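Local structure of exocyst complex component EXO70 (Saccharomyces cerevisiae, 2B1E) at residues W460-T464 with I522-V526. The protein acts in secretion as a subunit of the exocyst, the complex that tethers secretory vesicles to sites of exocytosis, and contributes to assembly of that complex. Sequence-based numbering, arbitrary orientation.
Sequences WRDLT and IISLV
I522 lies against one face of the W460 indole where helices 440-473 and 512-537 pack side by side in one of the helical bundles that build the elongated Exo70 rod, within the C-terminal Exo70 family region. The two segments run nearly parallel, their axes 14° apart and 9.9 Å from each other at closest approach. The two branches of I522 divide the ring between them: CG2 sits over the centre of the six-membered ring in a CH-pi contact, 3.8 Å from the centroid, while CD1 reaches the pyrrole side and comes 3.4 Å from NE1 of W460. CG of W460 is anti to its carbonyl carbon (chi1 -68°), a setting that carries the indole across to helix 512-537, where L559 and L562 of helix 552-563 and L500 and T504 of helix 483-504 also touch it. An alanine in place of this tryptophan would strip the I522 methyls of their aromatic partner and would probably open a gap where these four helices meet. One turn further along, L525 lays its isobutyl group across W460, R461 and T464. Its CD2 packs at 3.4 Å on CG of R461, the aliphatic part of a side chain whose guanidinium turns back along its own helix to S454, and the same methyl lies 3.9 Å from CB of W460. V526 closes the row beside L559, placing CG2 obliquely by the indole, 3.7 Å from CE3 of W460. The methyl of T464 faces the backbone here, with CG2 4.0 Å from CA of V526, whereas its hydroxyl turns inward to its own helix (chi1 57°): OG1 donates a 3.0 Å bond to O of R461, approaching from above the carbonyl plane.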
ATOM      1  N   TRP A 460       8.004 -35.372  28.289  1.00 10.06           N
ATOM      2  CA  TRP A 460       9.230 -36.044  28.674  1.00 11.24           C
ATOM      3  C   TRP A 460       9.766 -35.410  29.967  1.00 11.74           C
ATOM      4  O   TRP A 460      10.377 -36.097  30.788  1.00 11.70           O
ATOM      5  CB  TRP A 460      10.290 -35.944  27.566  1.00 10.30           C
ATOM      6  CG  TRP A 460       9.955 -36.706  26.330  1.00 11.20           C
ATOM      7  CD1 TRP A 460       9.320 -36.225  25.214  1.00 14.33           C
ATOM      8  CD2 TRP A 460      10.225 -38.090  26.073  1.00 14.10           C
ATOM      9  NE1 TRP A 460       9.180 -37.221  24.281  1.00 12.84           N
ATOM     10  CE2 TRP A 460       9.726 -38.378  24.780  1.00 14.80           C
ATOM     11  CE3 TRP A 460      10.842 -39.115  26.807  1.00 12.68           C
ATOM     12  CZ2 TRP A 460       9.823 -39.652  24.206  1.00 16.84           C
ATOM     13  CZ3 TRP A 460      10.939 -40.382  26.235  1.00 15.80           C
ATOM     14  CH2 TRP A 460      10.432 -40.639  24.947  1.00 16.83           C
ATOM     15  N   ARG A 461       9.536 -34.109  30.145  1.00 12.26           N
ATOM     16  CA  ARG A 461       9.994 -33.434  31.361  1.00 15.91           C
ATOM     17  C   ARG A 461       9.235 -34.004  32.560  1.00 16.39           C
ATOM     18  O   ARG A 461       9.815 -34.194  33.639  1.00 16.40           O
ATOM     19  CB  ARG A 461       9.777 -31.916  31.270  1.00 18.01           C
ATOM     20  CG  ARG A 461      10.655 -31.216  30.234  1.00 20.70           C
ATOM     21  CD  ARG A 461      10.574 -29.686  30.354  1.00 20.41           C
ATOM     22  NE  ARG A 461       9.364 -29.118  29.761  1.00 25.53           N
ATOM     23  CZ  ARG A 461       9.313 -28.555  28.555  1.00 24.57           C
ATOM     24  NH1 ARG A 461      10.404 -28.480  27.804  1.00 28.19           N
ATOM     25  NH2 ARG A 461       8.175 -28.057  28.101  1.00 29.26           N
ATOM     26  N   ASP A 462       7.943 -34.285  32.377  1.00 15.54           N
ATOM     27  CA  ASP A 462       7.132 -34.859  33.463  1.00 15.51           C
ATOM     28  C   ASP A 462       7.696 -36.221  33.873  1.00 15.08           C
ATOM     29  O   ASP A 462       7.803 -36.541  35.057  1.00 15.85           O
ATOM     30  CB  ASP A 462       5.679 -35.029  33.014  1.00 18.31           C
ATOM     31  CG  ASP A 462       4.987 -33.699  32.761  1.00 21.47           C
ATOM     32  OD1 ASP A 462       5.604 -32.644  33.020  1.00 21.39           O
ATOM     33  OD2 ASP A 462       3.826 -33.710  32.308  1.00 20.42           O
ATOM     34  N   LEU A 463       8.053 -37.024  32.881  1.00 14.01           N
ATOM     35  CA  LEU A 463       8.626 -38.348  33.120  1.00 12.78           C
ATOM     36  C   LEU A 463       9.882 -38.270  33.990  1.00 14.66           C
ATOM     37  O   LEU A 463      10.008 -38.984  34.996  1.00 13.59           O
ATOM     38  CB  LEU A 463       8.990 -39.003  31.784  1.00 12.40           C
ATOM     39  CG  LEU A 463       9.662 -40.378  31.842  1.00 12.11           C
ATOM     40  CD1 LEU A 463       8.716 -41.375  32.464  1.00 13.27           C
ATOM     41  CD2 LEU A 463      10.037 -40.838  30.454  1.00 14.02           C
ATOM     42  N   THR A 464      10.824 -37.419  33.589  1.00 13.57           N
ATOM     43  CA  THR A 464      12.064 -37.286  34.342  1.00 15.21           C
ATOM     44  C   THR A 464      11.846 -36.635  35.705  1.00 15.26           C
ATOM     45  O   THR A 464      12.552 -36.953  36.664  1.00 13.63           O
ATOM     46  CB  THR A 464      13.133 -36.502  33.537  1.00 14.81           C
ATOM     47  OG1 THR A 464      12.621 -35.216  33.169  1.00 16.06           O
ATOM     48  CG2 THR A 464      13.502 -37.273  32.268  1.00 15.48           C
ATOM     49  N   ILE A 522      15.258 -34.497  23.715  1.00 10.29           N
ATOM     50  CA  ILE A 522      14.740 -35.658  24.424  1.00 13.36           C
ATOM     51  C   ILE A 522      15.885 -36.443  25.056  1.00 13.63           C
ATOM     52  O   ILE A 522      15.825 -36.797  26.230  1.00 14.10           O
ATOM     53  CB  ILE A 522      13.933 -36.584  23.491  1.00 13.70           C
ATOM     54  CG1 ILE A 522      12.688 -35.844  22.996  1.00 14.31           C
ATOM     55  CG2 ILE A 522      13.550 -37.864  24.221  1.00 16.83           C
ATOM     56  CD1 ILE A 522      11.751 -36.695  22.160  1.00 12.66           C
ATOM     57  N   ILE A 523      16.933 -36.709  24.284  1.00 13.38           N
ATOM     58  CA  ILE A 523      18.073 -37.446  24.814  1.00 14.81           C
ATOM     59  C   ILE A 523      18.753 -36.662  25.952  1.00 16.49           C
ATOM     60  O   ILE A 523      19.094 -37.242  26.981  1.00 15.47           O
ATOM     61  CB  ILE A 523      19.096 -37.774  23.685  1.00 17.63           C
ATOM     62  CG1 ILE A 523      18.467 -38.781  22.710  1.00 16.61           C
ATOM     63  CG2 ILE A 523      20.397 -38.333  24.281  1.00 18.22           C
ATOM     64  CD1 ILE A 523      19.338 -39.133  21.504  1.00 19.63           C
ATOM     65  N   SER A 524      18.922 -35.351  25.778  1.00 15.18           N
ATOM     66  CA  SER A 524      19.546 -34.514  26.808  1.00 16.63           C
ATOM     67  C   SER A 524      18.794 -34.548  28.134  1.00 17.96           C
ATOM     68  O   SER A 524      19.385 -34.397  29.206  1.00 16.45           O
ATOM     69  CB  SER A 524      19.622 -33.048  26.349  1.00 18.18           C
ATOM     70  OG  SER A 524      20.773 -32.811  25.562  1.00 17.80           O
ATOM     71  N   LEU A 525      17.485 -34.737  28.055  1.00 14.97           N
ATOM     72  CA  LEU A 525      16.645 -34.757  29.238  1.00 17.48           C
ATOM     73  C   LEU A 525      16.595 -36.125  29.915  1.00 16.22           C
ATOM     74  O   LEU A 525      16.746 -36.242  31.129  1.00 15.50           O
ATOM     75  CB  LEU A 525      15.238 -34.315  28.832  1.00 18.33           C
ATOM     76  CG  LEU A 525      14.166 -33.976  29.859  1.00 21.87           C
ATOM     77  CD1 LEU A 525      14.660 -32.900  30.818  1.00 21.85           C
ATOM     78  CD2 LEU A 525      12.937 -33.489  29.100  1.00 23.14           C
ATOM     79  N   VAL A 526      16.397 -37.163  29.118  1.00 14.94           N
ATOM     80  CA  VAL A 526      16.286 -38.512  29.639  1.00 12.89           C
ATOM     81  C   VAL A 526      17.576 -39.254  30.010  1.00 14.61           C
ATOM     82  O   VAL A 526      17.672 -39.821  31.103  1.00 11.34           O
ATOM     83  CB  VAL A 526      15.513 -39.395  28.641  1.00 14.11           C
ATOM     84  CG1 VAL A 526      15.498 -40.832  29.113  1.00 13.43           C
ATOM     85  CG2 VAL A 526      14.099 -38.876  28.487  1.00 11.61           C
TER